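Local atomic coordinates of early 35 kDa protein (Autographa californica nucleopolyhedrovirus, PDB entry 1P35), a protein that blocks apoptosis of the infected insect host cell by inhibiting caspases, and also suppresses the host's antiviral RNA interference. Residues Y242-F247 / N260-C265; Q214-P219 / V279-V284. One frame throughout, in Å; residues are numbered along the deposited sequence.

How the interactions relate
Interactions 1 and 2 illustrate how neighbouring parts of one beta region are held by different chemistry. Interaction 1 is mostly buried and lies within the hairpin of strands 238-249 and 259-271; backbone hydrogen bonds, an aromatic stack and a lysine-tyrosine bond all serve it. Interaction 2 is smaller and only partly buried. It lays the loop that leaves helix 206-215 against the end of strand 276-282, the sheet neighbour of 259-271, and works by apolar fit. The two meet where Lys243 of interaction 1 probably donates to the carbonyl oxygens of Gln214 and Leu216, and where Phe264 packs on Leu218 and Pro219. Along the chain, interaction 1 is nested inside the loop that interaction 2 closes.

Interaction 1. Residues Y242-F247 / N260-C265; sequences YKALEF and NWKIFC
The beta hairpin of strands 238-249 and 259-271 brings Leu245 and Ile263 together as an antiparallel hydrogen-bonded pair. Leu245 N reaches Ile263 O at 2.7 Å, and Ile263 N returns to Leu245 O at 2.8 Å. On the face of these two, the Phe247 ring makes an offset stack on the five-membered ring of the Trp261 indole, centroids 4.4 Å apart and planes at 27°. Phe247 CG lies between its backbone N and carbonyl carbon (chi1 56°), which brings CE1 over the indole, 3.4 Å from Trp261 CG, while Ile263 CD1 meets the edge of the phenyl ring. Beside them, Leu245 CD2 lies 3.4 Å from Phe264 CD2.

The other face mixes polar and apolar groups. The extended chain of Lys262 runs beside Glu246 and across the edge of the Tyr242 ring, ending with NZ donating to Tyr242 OH at 2.7 Å. Glu233 also bonds that hydroxyl; Tyr231 makes a cation-pi contact with the lysine, and its hydroxyl hydrogen-bonds Glu246 OE2. Next to Lys262, Cys265 SG touches Ala244 CB at 3.4 Å. Side chains alternating between two faces, the aromatic stack on one and the lysine-tyrosine bond on the other, mark an antiparallel beta hairpin.

Interaction 2. Residues Q214-P219 / V279-V284; sequences QSLILP and VKLHNV. With EDO (1,2-ethanediol), chain F.
Leu216 and Leu281 meet at about a right angle, methyl against methyl, where the loop leaving helix 206-215 passes the end of strand 276-282. The bump is Leu281 CD2, which settles against the forked end of Leu216, 3.6 Å from Leu216 CD1 and 3.9 Å from Leu216 CD2. With CB directed toward the strand and CG anti to the carbonyl carbon (chi1 -54°), Leu216 holds its fork against Leu281.

The next knob is Val284. Its two methyls serve different neighbours: CG2 touches Leu216 CD2 at 3.9 Å, and CG1 lies 3.8 Å from Leu218 CD2, with the valine and Leu218 side by side and pointing the same way. The valine thus rests in the dip between two leucines of one loop. Ile217, the residue between them, supplies backbone: its O approaches Val284 CA at 3.4 Å, a bent CA-H...O contact, and a backbone hydrogen bond joins it to Thr285.

A G1 beta bulge lies at this point. Asn283 and Val284 both face Tyr193 of strand 191-199, and Asn283 adopts a left-handed backbone conformation (phi 60°, psi 41°), so the chain turns a corner between strands 276-282 and 284-286. The corner also meets Pro219, whose CG presses on Asn283 O at 3.3 Å.

Leu281 and Val284 are buried, and on the sheet they touch Val195 and Tyr193 respectively, both of the adjacent strand 191-199. Away from this apolar seam, near Ser215, a 1,2-ethanediol molecule, probably from the crystallisation liquor, donates through O2 to Ser215 O at 2.7 Å and also bonds Ala287 N.

Interaction 1. Residues Y242-F247 / N260-C265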
# COMPACT_ATOMS: atom_id res chain seq x y z
N TYR A 242 -20.03 12.29 -16.41
CA TYR A 242 -20.31 11.63 -15.14
C TYR A 242 -21.54 12.15 -14.40
O TYR A 242 -22.18 13.13 -14.80
CB TYR A 242 -19.09 11.82 -14.20
CG TYR A 242 -18.80 13.28 -13.87
CD1 TYR A 242 -18.15 14.11 -14.77
CD2 TYR A 242 -19.21 13.84 -12.66
CE1 TYR A 242 -17.90 15.46 -14.47
CE2 TYR A 242 -18.95 15.20 -12.35
CZ TYR A 242 -18.30 16.00 -13.27
OH TYR A 242 -18.05 17.33 -13.00
N LYS A 243 -21.89 11.46 -13.33
CA LYS A 243 -22.96 11.91 -12.49
C LYS A 243 -22.32 12.14 -11.12
O LYS A 243 -21.27 11.54 -10.80
CB LYS A 243 -24.06 10.86 -12.39
CG LYS A 243 -25.04 10.93 -13.52
CD LYS A 243 -26.08 9.83 -13.46
CE LYS A 243 -27.18 10.10 -14.53
NZ LYS A 243 -28.21 9.10 -14.37
N ALA A 244 -22.93 13.03 -10.33
CA ALA A 244 -22.43 13.33 -9.02
C ALA A 244 -23.60 13.55 -8.09
O ALA A 244 -24.65 14.00 -8.53
CB ALA A 244 -21.54 14.61 -9.05
N LEU A 245 -23.40 13.27 -6.82
CA LEU A 245 -24.43 13.44 -5.82
C LEU A 245 -24.06 14.77 -5.20
O LEU A 245 -22.90 14.98 -4.80
CB LEU A 245 -24.35 12.36 -4.76
CG LEU A 245 -25.42 12.53 -3.68
CD1 LEU A 245 -26.84 12.23 -4.24
CD2 LEU A 245 -25.12 11.59 -2.57
N GLU A 246 -25.05 15.66 -5.11
CA GLU A 246 -24.80 16.98 -4.57
C GLU A 246 -25.85 17.43 -3.59
O GLU A 246 -27.01 17.06 -3.67
CB GLU A 246 -24.72 18.00 -5.72
CG GLU A 246 -23.68 17.65 -6.73
CD GLU A 246 -23.37 18.80 -7.65
OE1 GLU A 246 -23.67 19.90 -7.24
OE2 GLU A 246 -22.80 18.60 -8.74
N PHE A 247 -25.42 18.22 -2.62
CA PHE A 247 -26.33 18.73 -1.64
C PHE A 247 -25.65 19.87 -0.91
O PHE A 247 -24.50 20.20 -1.21
CB PHE A 247 -26.78 17.65 -0.66
CG PHE A 247 -25.67 16.96 0.03
CD1 PHE A 247 -25.14 17.49 1.19
CD2 PHE A 247 -25.12 15.80 -0.52
CE1 PHE A 247 -24.05 16.87 1.81
CE2 PHE A 247 -24.04 15.19 0.09
CZ PHE A 247 -23.50 15.74 1.28
N ASN A 260 -21.05 23.46 -0.70
CA ASN A 260 -21.67 22.73 -1.80
C ASN A 260 -20.95 21.40 -2.06
O ASN A 260 -19.97 21.32 -2.81
CB ASN A 260 -21.69 23.58 -3.07
CG ASN A 260 -22.40 24.91 -2.84
OD1 ASN A 260 -23.61 24.95 -2.53
ND2 ASN A 260 -21.66 26.00 -2.96
N TRP A 261 -21.45 20.36 -1.42
CA TRP A 261 -20.84 19.06 -1.58
C TRP A 261 -21.04 18.48 -2.98
O TRP A 261 -22.06 18.69 -3.63
CB TRP A 261 -21.41 18.11 -0.54
CG TRP A 261 -21.18 18.47 0.89
CD1 TRP A 261 -21.73 19.53 1.58
CD2 TRP A 261 -20.51 17.67 1.87
NE1 TRP A 261 -21.45 19.42 2.92
CE2 TRP A 261 -20.71 18.28 3.13
CE3 TRP A 261 -19.76 16.47 1.81
CZ2 TRP A 261 -20.19 17.75 4.32
CZ3 TRP A 261 -19.24 15.94 3.01
CH2 TRP A 261 -19.48 16.58 4.24
N LYS A 262 -20.03 17.77 -3.46
CA LYS A 262 -20.13 17.10 -4.73
C LYS A 262 -19.36 15.81 -4.53
O LYS A 262 -18.12 15.79 -4.54
CB LYS A 262 -19.56 17.97 -5.85
CG LYS A 262 -19.79 17.36 -7.26
CD LYS A 262 -19.22 18.28 -8.35
CE LYS A 262 -19.41 17.73 -9.72
NZ LYS A 262 -18.79 18.65 -10.75
N ILE A 263 -20.12 14.73 -4.31
CA ILE A 263 -19.54 13.40 -4.09
C ILE A 263 -20.09 12.30 -5.00
O ILE A 263 -20.97 12.54 -5.83
CB ILE A 263 -19.69 12.96 -2.59
CG1 ILE A 263 -21.15 13.00 -2.16
CG2 ILE A 263 -18.89 13.91 -1.71
CD1 ILE A 263 -21.41 12.39 -0.78
N PHE A 264 -19.58 11.08 -4.79
CA PHE A 264 -19.91 9.86 -5.56
C PHE A 264 -19.96 10.08 -7.03
O PHE A 264 -20.95 9.73 -7.67
CB PHE A 264 -21.22 9.23 -5.14
CG PHE A 264 -21.41 9.12 -3.67
CD1 PHE A 264 -20.35 8.80 -2.84
CD2 PHE A 264 -22.68 9.22 -3.13
CE1 PHE A 264 -20.57 8.55 -1.49
CE2 PHE A 264 -22.90 8.98 -1.79
CZ PHE A 264 -21.85 8.64 -0.97
N CYS A 265 -18.93 10.72 -7.57
CA CYS A 265 -18.88 10.91 -8.99
C CYS A 265 -18.47 9.60 -9.68
O CYS A 265 -17.40 9.02 -9.39
CB CYS A 265 -17.87 12.02 -9.38
SG CYS A 265 -18.27 13.65 -8.66

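Interaction 2. Residues Q214-P219 / V279-V284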
# COMPACT_ATOMS: atom_id res chain seq x y z
N GLN A 214 -25.90 8.17 -18.37
CA GLN A 214 -27.32 8.55 -18.20
C GLN A 214 -28.11 7.41 -17.55
O GLN A 214 -29.08 7.66 -16.81
CB GLN A 214 -27.97 8.87 -19.57
CG GLN A 214 -27.43 10.09 -20.20
CD GLN A 214 -27.90 10.29 -21.65
OE1 GLN A 214 -28.53 9.42 -22.27
NE2 GLN A 214 -27.54 11.42 -22.20
N SER A 215 -27.71 6.16 -17.83
CA SER A 215 -28.38 4.97 -17.29
C SER A 215 -28.04 4.68 -15.81
O SER A 215 -28.73 3.90 -15.13
CB SER A 215 -28.00 3.73 -18.11
OG SER A 215 -26.70 3.24 -17.75
N LEU A 216 -27.00 5.32 -15.30
CA LEU A 216 -26.54 5.03 -13.92
C LEU A 216 -27.38 5.61 -12.82
O LEU A 216 -27.80 6.73 -12.92
CB LEU A 216 -25.12 5.55 -13.68
CG LEU A 216 -24.04 5.10 -14.62
CD1 LEU A 216 -22.77 5.76 -14.22
CD2 LEU A 216 -23.95 3.60 -14.59
N ILE A 217 -27.59 4.82 -11.77
CA ILE A 217 -28.34 5.25 -10.60
C ILE A 217 -27.27 5.35 -9.48
O ILE A 217 -26.64 4.34 -9.17
CB ILE A 217 -29.34 4.17 -10.17
CG1 ILE A 217 -30.38 3.91 -11.26
CG2 ILE A 217 -29.98 4.63 -8.85
CD1 ILE A 217 -31.39 5.07 -11.47
N LEU A 218 -27.05 6.52 -8.88
CA LEU A 218 -26.06 6.63 -7.80
C LEU A 218 -26.52 6.28 -6.37
O LEU A 218 -27.72 6.23 -6.09
CB LEU A 218 -25.51 8.06 -7.71
CG LEU A 218 -24.89 8.72 -8.92
CD1 LEU A 218 -24.11 9.99 -8.52
CD2 LEU A 218 -24.00 7.73 -9.57
N PRO A 219 -25.56 6.07 -5.44
CA PRO A 219 -25.84 5.76 -4.03
C PRO A 219 -26.41 7.03 -3.41
O PRO A 219 -26.03 8.13 -3.84
CB PRO A 219 -24.42 5.51 -3.44
CG PRO A 219 -23.66 5.05 -4.62
CD PRO A 219 -24.10 6.06 -5.65
N VAL A 279 -12.28 4.97 -15.89
CA VAL A 279 -13.68 4.69 -15.67
C VAL A 279 -13.91 4.29 -14.22
O VAL A 279 -13.12 3.52 -13.65
CB VAL A 279 -14.18 3.54 -16.55
CG1 VAL A 279 -15.69 3.41 -16.41
CG2 VAL A 279 -13.79 3.75 -18.00
N LYS A 280 -14.98 4.81 -13.62
CA LYS A 280 -15.34 4.41 -12.27
C LYS A 280 -16.86 4.25 -12.16
O LYS A 280 -17.58 5.22 -12.31
CB LYS A 280 -14.89 5.46 -11.26
CG LYS A 280 -15.36 5.11 -9.85
CD LYS A 280 -14.96 6.25 -8.86
CE LYS A 280 -14.91 5.75 -7.42
NZ LYS A 280 -14.17 6.67 -6.50
N LEU A 281 -17.32 3.02 -11.87
CA LEU A 281 -18.70 2.68 -11.73
C LEU A 281 -18.76 1.97 -10.36
O LEU A 281 -18.98 0.75 -10.27
CB LEU A 281 -19.11 1.75 -12.87
CG LEU A 281 -18.97 2.33 -14.28
CD1 LEU A 281 -19.11 1.17 -15.28
CD2 LEU A 281 -20.04 3.46 -14.54
N HIS A 282 -18.63 2.76 -9.31
CA HIS A 282 -18.56 2.27 -7.94
C HIS A 282 -19.84 2.27 -7.18
O HIS A 282 -20.31 3.32 -6.75
CB HIS A 282 -17.52 3.08 -7.17
CG HIS A 282 -17.43 2.73 -5.71
ND1 HIS A 282 -17.20 1.45 -5.27
CD2 HIS A 282 -17.41 3.52 -4.61
CE1 HIS A 282 -17.04 1.46 -3.95
NE2 HIS A 282 -17.16 2.71 -3.53
N ASN A 283 -20.38 1.06 -6.97
CA ASN A 283 -21.63 0.93 -6.28
C ASN A 283 -22.81 1.64 -6.98
O ASN A 283 -23.66 2.26 -6.34
CB ASN A 283 -21.48 1.43 -4.84
CG ASN A 283 -20.74 0.43 -3.92
OD1 ASN A 283 -20.40 0.77 -2.76
ND2 ASN A 283 -20.51 -0.79 -4.40
N VAL A 284 -22.87 1.56 -8.29
CA VAL A 284 -23.97 2.23 -8.98
C VAL A 284 -24.78 1.12 -9.56
O VAL A 284 -24.26 0.01 -9.72
CB VAL A 284 -23.46 3.15 -10.10
CG1 VAL A 284 -22.58 4.21 -9.50
CG2 VAL A 284 -22.64 2.32 -11.16
C1 EDO F . -32.68 2.01 -14.59
O1 EDO F . -33.53 2.80 -13.72
C2 EDO F . -31.78 2.94 -15.37
O2 EDO F . -30.67 2.21 -15.86